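PDB 4MBG: CaaX farnesyltransferase beta subunit Ram1 from Aspergillus fumigatus, which probably supplies the peptide-binding half of the zinc-dependent enzyme that transfers a farnesyl group from farnesyl diphosphate to a cysteine near the C-terminus of target proteins. Local coordinates for residues B[151-156]-B[203-208]; B[195-200]-B[242-247]; B[249-254]-B[312-317]. All coordinates share one frame; numbering follows the deposited sequence.

Contact 1: residues B[151-156]-B[203-208]; sequences RPWMVY and SYAAVL. With K (potassium ion), chain J.
Tyr156 lies against both Ala205 and Leu208, and its side chain maps much of this helix-to-helix interface. CB rests 3.9 Å from the methyl CB of Ala205. With CG anti to the backbone N (chi1 167°), the ring then runs on past the next turn of the other helix. Along one side of it, CD1 meets Leu208 CB at 3.6 Å and CE1 meets Leu208 CD1 at 3.4 Å. CZ stays near the same methyl, while OH at the tip reaches water 1 at 2.8 Å, the water donating, and also bonds to the carbonyl O of Val499. Water 1 is shared with Tyr204 OH, whose other partner is Tyr255 OH, so the two phenols are tied through solvent rather than directly. Leu208 CD1 also covers one face of the Tyr204 ring, which wedges this methyl between two tyrosines.

On the facing helix, Ala205 CB packs on Pro152 and lies over one face of the Trp153 six-membered ring, a CH-pi contact of 4.3 Å to the centroid. The far corner of the indole, CH2, touches Tyr204 CD2 at 3.5 Å, the two ring planes inclined at 58°. A potassium ion is modelled 3.4 Å from Trp153 NE1, a long approach and a doubtful coordination because an indole N-H offers no in-plane lone pair.

The small Ala205 permits an axis separation of 8.2 Å, and the helices run in the same direction at 33° to each other. Phe180 of helix 173-181 packs on Pro152, Val155 and Ala206. Two near-parallel helices, one bringing Trp153 to the bound farnesyl diphosphate and both backed by helix 173-181, fit the inner layer of the alpha-alpha toroid of prenyltransferase beta subunits.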
# COMPACT_ATOMS: atom_id res chain seq x y z
N ARG B 151 15.05 10.52 -3.72
CA ARG B 151 16.28 10.47 -2.94
C ARG B 151 16.07 10.33 -1.41
O ARG B 151 16.80 9.58 -0.76
CB ARG B 151 17.24 11.62 -3.30
CG ARG B 151 17.94 11.40 -4.65
CD ARG B 151 18.97 12.51 -4.96
NE ARG B 151 19.97 12.59 -3.90
CZ ARG B 151 20.21 13.66 -3.16
NH1 ARG B 151 19.58 14.80 -3.40
NH2 ARG B 151 21.13 13.59 -2.21
N PRO B 152 15.05 11.00 -0.84
CA PRO B 152 14.85 10.79 0.60
C PRO B 152 14.47 9.35 0.91
O PRO B 152 14.93 8.81 1.93
CB PRO B 152 13.70 11.76 0.93
CG PRO B 152 13.94 12.92 -0.08
CD PRO B 152 14.32 12.18 -1.35
N TRP B 153 13.69 8.72 0.03
CA TRP B 153 13.37 7.29 0.22
C TRP B 153 14.62 6.43 0.18
O TRP B 153 14.76 5.48 0.97
CB TRP B 153 12.44 6.79 -0.88
CG TRP B 153 10.99 7.07 -0.67
CD1 TRP B 153 10.15 7.73 -1.53
CD2 TRP B 153 10.17 6.61 0.42
NE1 TRP B 153 8.87 7.74 -1.03
CE2 TRP B 153 8.86 7.07 0.17
CE3 TRP B 153 10.43 5.88 1.59
CZ2 TRP B 153 7.80 6.82 1.05
CZ3 TRP B 153 9.37 5.62 2.46
CH2 TRP B 153 8.09 6.09 2.19
N MET B 154 15.52 6.74 -0.74
CA MET B 154 16.73 5.93 -0.87
C MET B 154 17.53 5.98 0.42
O MET B 154 18.05 4.95 0.87
CB MET B 154 17.56 6.39 -2.07
CG MET B 154 16.82 6.10 -3.39
SD MET B 154 17.39 7.09 -4.77
CE MET B 154 19.06 6.50 -4.98
N VAL B 155 17.57 7.14 1.05
CA VAL B 155 18.26 7.26 2.35
C VAL B 155 17.54 6.41 3.40
O VAL B 155 18.16 5.61 4.11
CB VAL B 155 18.37 8.73 2.80
CG1 VAL B 155 19.00 8.83 4.20
CG2 VAL B 155 19.21 9.52 1.77
N TYR B 156 16.23 6.56 3.49
CA TYR B 156 15.45 5.78 4.45
C TYR B 156 15.58 4.26 4.27
O TYR B 156 15.83 3.55 5.25
CB TYR B 156 13.97 6.19 4.42
CG TYR B 156 13.10 5.19 5.16
CD1 TYR B 156 13.09 5.15 6.56
CD2 TYR B 156 12.35 4.24 4.46
CE1 TYR B 156 12.30 4.22 7.25
CE2 TYR B 156 11.55 3.32 5.12
CZ TYR B 156 11.54 3.30 6.51
OH TYR B 156 10.77 2.37 7.12
N SER B 203 8.92 13.82 3.28
CA SER B 203 8.98 14.27 4.66
C SER B 203 8.97 13.09 5.65
O SER B 203 9.72 13.08 6.63
CB SER B 203 7.83 15.25 4.97
OG SER B 203 7.96 16.45 4.19
N TYR B 204 8.15 12.09 5.37
CA TYR B 204 8.11 10.87 6.17
C TYR B 204 9.48 10.17 6.12
O TYR B 204 10.04 9.79 7.16
CB TYR B 204 7.01 9.98 5.58
CG TYR B 204 6.95 8.53 6.02
CD1 TYR B 204 6.14 8.14 7.10
CD2 TYR B 204 7.60 7.55 5.29
CE1 TYR B 204 6.03 6.79 7.46
CE2 TYR B 204 7.49 6.20 5.64
CZ TYR B 204 6.70 5.84 6.73
OH TYR B 204 6.60 4.50 7.06
N ALA B 205 10.01 10.01 4.90
CA ALA B 205 11.31 9.34 4.78
C ALA B 205 12.40 10.12 5.53
O ALA B 205 13.25 9.53 6.20
CB ALA B 205 11.70 9.16 3.28
N ALA B 206 12.36 11.44 5.43
CA ALA B 206 13.36 12.27 6.10
C ALA B 206 13.23 12.19 7.61
O ALA B 206 14.23 12.08 8.31
CB ALA B 206 13.27 13.74 5.63
N VAL B 207 11.99 12.25 8.11
CA VAL B 207 11.77 12.18 9.57
C VAL B 207 12.21 10.84 10.14
O VAL B 207 12.85 10.78 11.21
CB VAL B 207 10.31 12.51 9.96
CG1 VAL B 207 10.04 12.15 11.46
CG2 VAL B 207 10.01 14.01 9.67
N LEU B 208 11.87 9.76 9.45
CA LEU B 208 12.28 8.44 9.92
C LEU B 208 13.80 8.27 9.87
O LEU B 208 14.38 7.62 10.74
CB LEU B 208 11.62 7.33 9.08
CG LEU B 208 10.10 7.23 9.23
CD1 LEU B 208 9.63 5.95 8.54
CD2 LEU B 208 9.64 7.29 10.66
K K J . 5.77 7.77 -2.36
O HOH W 1 8.27 2.53 5.82
O HOH W 2 4.50 4.92 -3.04

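Contact 2: residues B[195-200]-B[242-247]; sequences GQMSHV and TVCEGG. With EDO (1,2-ethanediol), chain D.
His199 lays one face of its imidazole over the carbonyl O of Val243, which sits 3.7 Å above the ring plane and toward its rim. CG is anti to the backbone N (chi1 -170°), and the ring runs alongside the Val243 side chain, both pointing the same way. NE2 touches Val243 CG2 at 3.5 Å. At the other nitrogen, ND1 bonds to Ala201 N, so the histidine serves as the N-cap of helix 200-213.

The same carbonyl takes the one direct hydrogen bond between the two loops. Val200 N donates to Val243 O over 2.8 Å with a nearly straight N-H...O angle of 164°, and the donor lies in the carbonyl plane. His199 CA-H adds a weaker contact of 3.3 Å to Val243 O. Behind this pair, Val200 CG2 packs on Val243 CB at 3.9 Å.

Farther along, Cys244 CB approaches Ser198 O, and its sulfur sits obliquely to the His199 ring. Cys244 begins a type II turn that ends at Gly247. Water 3 bridges the loops here, donating a hydrogen bond to Ser198 O at 2.7 Å and accepting one from Glu245 N at 3.0 Å. The alpha subunit reaches both loops: its Tyr88 bonds to Met197 O and its His127 to Gly246 O.

Because ND1 accepts from a backbone N-H, a neutral His199 would probably carry its proton on NE2. Val243 O accepts one strong N-H bond and a weaker CA-H contact, with the imidazole face merely packed over it, whereas the buried Thr242 O has no modelled partner.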
# COMPACT_ATOMS: atom_id res chain seq x y z
N GLY B 195 14.77 22.59 -4.53
CA GLY B 195 13.88 23.13 -5.54
C GLY B 195 12.66 22.26 -5.83
O GLY B 195 11.83 22.60 -6.68
N GLN B 196 12.55 21.13 -5.14
CA GLN B 196 11.36 20.30 -5.31
C GLN B 196 10.36 20.65 -4.19
O GLN B 196 10.78 20.91 -3.07
CB GLN B 196 11.71 18.81 -5.26
CG GLN B 196 12.77 18.39 -6.30
CD GLN B 196 12.95 16.88 -6.34
OE1 GLN B 196 11.97 16.14 -6.47
NE2 GLN B 196 14.20 16.43 -6.22
N MET B 197 9.07 20.71 -4.51
CA MET B 197 8.08 21.11 -3.51
C MET B 197 7.96 20.06 -2.43
O MET B 197 8.27 18.89 -2.65
CB MET B 197 6.70 21.41 -4.15
CG MET B 197 6.07 20.26 -4.88
SD MET B 197 4.63 20.78 -5.87
CE MET B 197 5.20 22.27 -6.55
N SER B 198 7.52 20.49 -1.25
CA SER B 198 7.45 19.57 -0.13
C SER B 198 6.44 18.48 -0.45
O SER B 198 5.43 18.72 -1.13
CB SER B 198 7.12 20.32 1.16
OG SER B 198 8.19 21.19 1.51
N HIS B 199 6.73 17.26 0.00
CA HIS B 199 5.87 16.12 -0.29
C HIS B 199 5.80 15.27 0.99
O HIS B 199 6.82 15.09 1.67
CB HIS B 199 6.50 15.33 -1.46
CG HIS B 199 5.63 14.25 -2.03
ND1 HIS B 199 5.37 13.07 -1.37
CD2 HIS B 199 5.00 14.16 -3.23
CE1 HIS B 199 4.61 12.30 -2.12
NE2 HIS B 199 4.37 12.93 -3.26
N VAL B 200 4.63 14.77 1.33
CA VAL B 200 4.53 14.03 2.60
C VAL B 200 5.39 12.77 2.63
O VAL B 200 5.86 12.38 3.69
CB VAL B 200 3.07 13.65 2.99
CG1 VAL B 200 2.24 14.87 3.13
CG2 VAL B 200 2.43 12.66 1.98
N THR B 242 -3.90 15.45 0.79
CA THR B 242 -3.10 15.34 -0.42
C THR B 242 -1.64 15.11 -0.07
O THR B 242 -1.21 15.38 1.07
CB THR B 242 -3.24 16.60 -1.33
OG1 THR B 242 -3.07 17.80 -0.55
CG2 THR B 242 -4.62 16.63 -2.00
N VAL B 243 -0.86 14.61 -1.03
CA VAL B 243 0.55 14.31 -0.73
C VAL B 243 1.45 15.54 -0.88
O VAL B 243 2.57 15.56 -0.36
CB VAL B 243 1.07 13.16 -1.63
CG1 VAL B 243 0.31 11.86 -1.32
CG2 VAL B 243 0.95 13.54 -3.13
N CYS B 244 0.95 16.54 -1.60
CA CYS B 244 1.64 17.82 -1.76
C CYS B 244 0.59 18.78 -2.31
O CYS B 244 -0.51 18.36 -2.70
CB CYS B 244 2.85 17.68 -2.71
SG CYS B 244 2.42 17.20 -4.40
N GLU B 245 0.88 20.07 -2.31
CA GLU B 245 -0.09 21.04 -2.80
C GLU B 245 -0.30 20.82 -4.29
O GLU B 245 0.65 20.88 -5.06
CB GLU B 245 0.38 22.47 -2.53
CG GLU B 245 0.56 22.74 -1.03
CD GLU B 245 1.01 24.16 -0.74
OE1 GLU B 245 0.18 25.07 -0.87
OE2 GLU B 245 2.18 24.35 -0.38
N GLY B 246 -1.54 20.52 -4.68
CA GLY B 246 -1.87 20.25 -6.07
C GLY B 246 -1.69 18.79 -6.45
O GLY B 246 -1.90 18.43 -7.60
N GLY B 247 -1.28 17.97 -5.48
CA GLY B 247 -1.03 16.54 -5.71
C GLY B 247 -2.21 15.62 -5.36
O GLY B 247 -3.30 16.08 -4.95
C1 EDO D . 13.80 21.93 -9.64
O1 EDO D . 12.36 21.36 -9.31
C2 EDO D . 14.73 21.16 -9.06
O2 EDO D . 14.73 19.80 -9.98
O HOH W 3 3.62 20.76 -1.33

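Contact 3: residues B[249-254]-B[312-317]; sequences EDVRGA and GAYAFC. With FPP (farnesyl diphosphate), chain F.
Part of the wall of the farnesyl pocket forms where Val251 and Arg252, at the start of one helix, meet Tyr314 and Cys317 on another. Val251 CG2 reaches across to Tyr314 CD1 at 3.3 Å and also touches the CB atoms of both Tyr314 and Cys317. Arg252 CB stands at the edge of the tyrosine ring, near its plane, while the sulfur of Cys317 presses on the Arg252 backbone, SG lying 3.7 Å from CA.

Beyond this seam Arg252, Tyr314 and Cys317, joined by Ala313, also touch the lipid. Cys317 SG is 3.4 Å from C12 of farnesyl diphosphate, and Arg252 CG is 3.6 Å from C14, both in the last isoprene unit. Ala313 CB meets C8 of the middle unit, and Tyr314 OH lies 3.5 Å from C4 of the first. The contact thus follows the length of the chain.

An ionic network fixes the arginine. Its chain bends at chi3 (56°), bringing the guanidinium side-on to Asp250: NH2 bonds to OD2 at 2.9 Å and NE more loosely to OD1, with the carboxylate at the guanidinium edge. Asp250 OD1 also accepts from Gly253 N at 3.0 Å, capping the helix, so one carboxylate positions both helix end and arginine. Glu248 adds a second salt bridge to NH2. Water 4 spans the segments, donating to Asp250 OD2 and lying 2.6 Å from Tyr314 OH in the ring plane.

Helix 288-293 covers Val251 through Tyr291 and Leu292, while Tyr123 of the alpha subunit packs on Arg252. Helix 375-384 backs the other segment, its Cys375 touching Ala315 and Phe316.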
# COMPACT_ATOMS: atom_id res chain seq x y z
N GLU B 249 -4.71 12.86 -3.62
CA GLU B 249 -5.22 12.49 -2.30
C GLU B 249 -5.40 10.98 -2.21
O GLU B 249 -6.23 10.39 -2.91
CB GLU B 249 -6.57 13.15 -2.02
CG GLU B 249 -7.08 12.77 -0.63
CD GLU B 249 -8.37 13.44 -0.23
OE1 GLU B 249 -8.98 14.22 -1.02
OE2 GLU B 249 -8.76 13.21 0.94
N ASP B 250 -4.62 10.35 -1.35
CA ASP B 250 -4.76 8.90 -1.16
C ASP B 250 -4.35 8.54 0.25
O ASP B 250 -3.87 9.41 0.99
CB ASP B 250 -4.02 8.09 -2.25
CG ASP B 250 -2.50 8.26 -2.23
OD1 ASP B 250 -1.90 8.40 -1.14
OD2 ASP B 250 -1.90 8.23 -3.33
N VAL B 251 -4.58 7.29 0.64
CA VAL B 251 -4.38 6.90 2.04
C VAL B 251 -2.90 6.90 2.45
O VAL B 251 -2.58 7.04 3.62
CB VAL B 251 -5.05 5.54 2.40
CG1 VAL B 251 -6.56 5.58 2.04
CG2 VAL B 251 -4.35 4.42 1.74
N ARG B 252 -2.00 6.73 1.49
CA ARG B 252 -0.58 6.83 1.75
C ARG B 252 -0.31 8.28 2.21
O ARG B 252 0.48 8.51 3.13
CB ARG B 252 0.23 6.49 0.47
CG ARG B 252 1.56 7.24 0.42
CD ARG B 252 2.15 7.42 -0.96
NE ARG B 252 1.25 8.09 -1.89
CZ ARG B 252 1.63 8.81 -2.94
NH1 ARG B 252 2.91 9.02 -3.19
NH2 ARG B 252 0.71 9.34 -3.74
N GLY B 253 -1.00 9.24 1.61
CA GLY B 253 -0.86 10.64 2.02
C GLY B 253 -1.28 10.86 3.48
O GLY B 253 -0.57 11.51 4.27
N ALA B 254 -2.42 10.29 3.87
CA ALA B 254 -2.88 10.40 5.25
C ALA B 254 -1.91 9.73 6.25
O ALA B 254 -1.56 10.31 7.28
CB ALA B 254 -4.29 9.82 5.40
N GLY B 312 -2.89 -4.36 -0.46
CA GLY B 312 -2.11 -4.47 0.77
C GLY B 312 -1.35 -3.22 1.21
O GLY B 312 -1.28 -2.94 2.42
N ALA B 313 -0.77 -2.45 0.27
CA ALA B 313 -0.01 -1.27 0.69
C ALA B 313 -0.92 -0.25 1.37
O ALA B 313 -0.54 0.41 2.33
CB ALA B 313 0.65 -0.65 -0.50
N TYR B 314 -2.14 -0.11 0.84
CA TYR B 314 -3.08 0.85 1.39
C TYR B 314 -3.77 0.33 2.66
O TYR B 314 -4.14 1.09 3.54
CB TYR B 314 -4.10 1.22 0.31
CG TYR B 314 -3.47 1.93 -0.87
CD1 TYR B 314 -2.64 3.05 -0.69
CD2 TYR B 314 -3.72 1.51 -2.17
CE1 TYR B 314 -2.08 3.72 -1.81
CE2 TYR B 314 -3.18 2.17 -3.27
CZ TYR B 314 -2.34 3.25 -3.08
OH TYR B 314 -1.81 3.91 -4.18
N ALA B 315 -3.95 -0.98 2.74
CA ALA B 315 -4.42 -1.56 4.00
C ALA B 315 -3.44 -1.23 5.13
O ALA B 315 -3.86 -0.83 6.23
CB ALA B 315 -4.60 -3.09 3.85
N PHE B 316 -2.14 -1.37 4.87
CA PHE B 316 -1.18 -1.01 5.91
C PHE B 316 -1.31 0.46 6.28
O PHE B 316 -1.40 0.80 7.47
CB PHE B 316 0.28 -1.25 5.49
CG PHE B 316 1.25 -0.73 6.52
CD1 PHE B 316 1.46 -1.45 7.70
CD2 PHE B 316 1.86 0.50 6.36
CE1 PHE B 316 2.31 -0.95 8.69
CE2 PHE B 316 2.72 1.00 7.34
CZ PHE B 316 2.94 0.28 8.50
N CYS B 317 -1.30 1.33 5.28
CA CYS B 317 -1.39 2.76 5.55
C CYS B 317 -2.63 3.12 6.39
O CYS B 317 -2.54 3.90 7.34
CB CYS B 317 -1.42 3.56 4.25
SG CYS B 317 0.17 3.55 3.38
C1 FPP F . 0.43 -1.25 -7.55
O1 FPP F . 1.59 -1.46 -8.33
C2 FPP F . 0.72 -0.73 -6.29
C3 FPP F . -0.16 0.22 -5.52
C4 FPP F . -0.74 1.33 -6.37
C5 FPP F . 0.49 0.65 -4.17
C6 FPP F . 1.65 1.64 -4.08
C7 FPP F . 2.10 2.10 -2.82
C8 FPP F . 2.93 1.24 -1.91
C10 FPP F . 4.03 0.47 -2.57
C9 FPP F . 3.43 1.95 -0.65
C11 FPP F . 2.57 3.03 -0.01
C12 FPP F . 2.84 3.34 1.33
C13 FPP F . 3.78 4.45 1.75
C14 FPP F . 4.53 5.27 0.73
C15 FPP F . 4.06 4.65 3.21
PA FPP F . 1.82 -2.80 -9.10
O1A FPP F . 0.72 -3.04 -10.08
O2A FPP F . 3.15 -2.58 -9.78
O3A FPP F . 1.97 -3.96 -8.06
PB FPP F . 0.95 -5.17 -7.79
O1B FPP F . 0.83 -6.05 -9.00
O2B FPP F . -0.38 -4.67 -7.35
O3B FPP F . 1.65 -5.89 -6.65
O HOH W 4 -0.31 5.91 -3.66

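Overall arrangement
Contacts 1 and 2 alternate along the chain and adjoin in sequence, since helix 200-213 starts in the loop of contact 2 and carries one half of contact 1; their centres are 14 Å apart. Contact 3 follows later. It touches contact 2 where Val243 CG1 packs on Arg252 NH2 at 3.5 Å and His199 CE1 on Arg252 NH1 at 3.8 Å. Contacts 1 and 3 do not touch, their nearest atoms being about 5 Å apart, yet both reach farnesyl diphosphate, through Trp153 and through the 249-254/312-317 pair. The side chain of His199 stays about 8 Å from the bound farnesyl diphosphate. Zinc is more distant, about 13 Å from the Trp153 side chain.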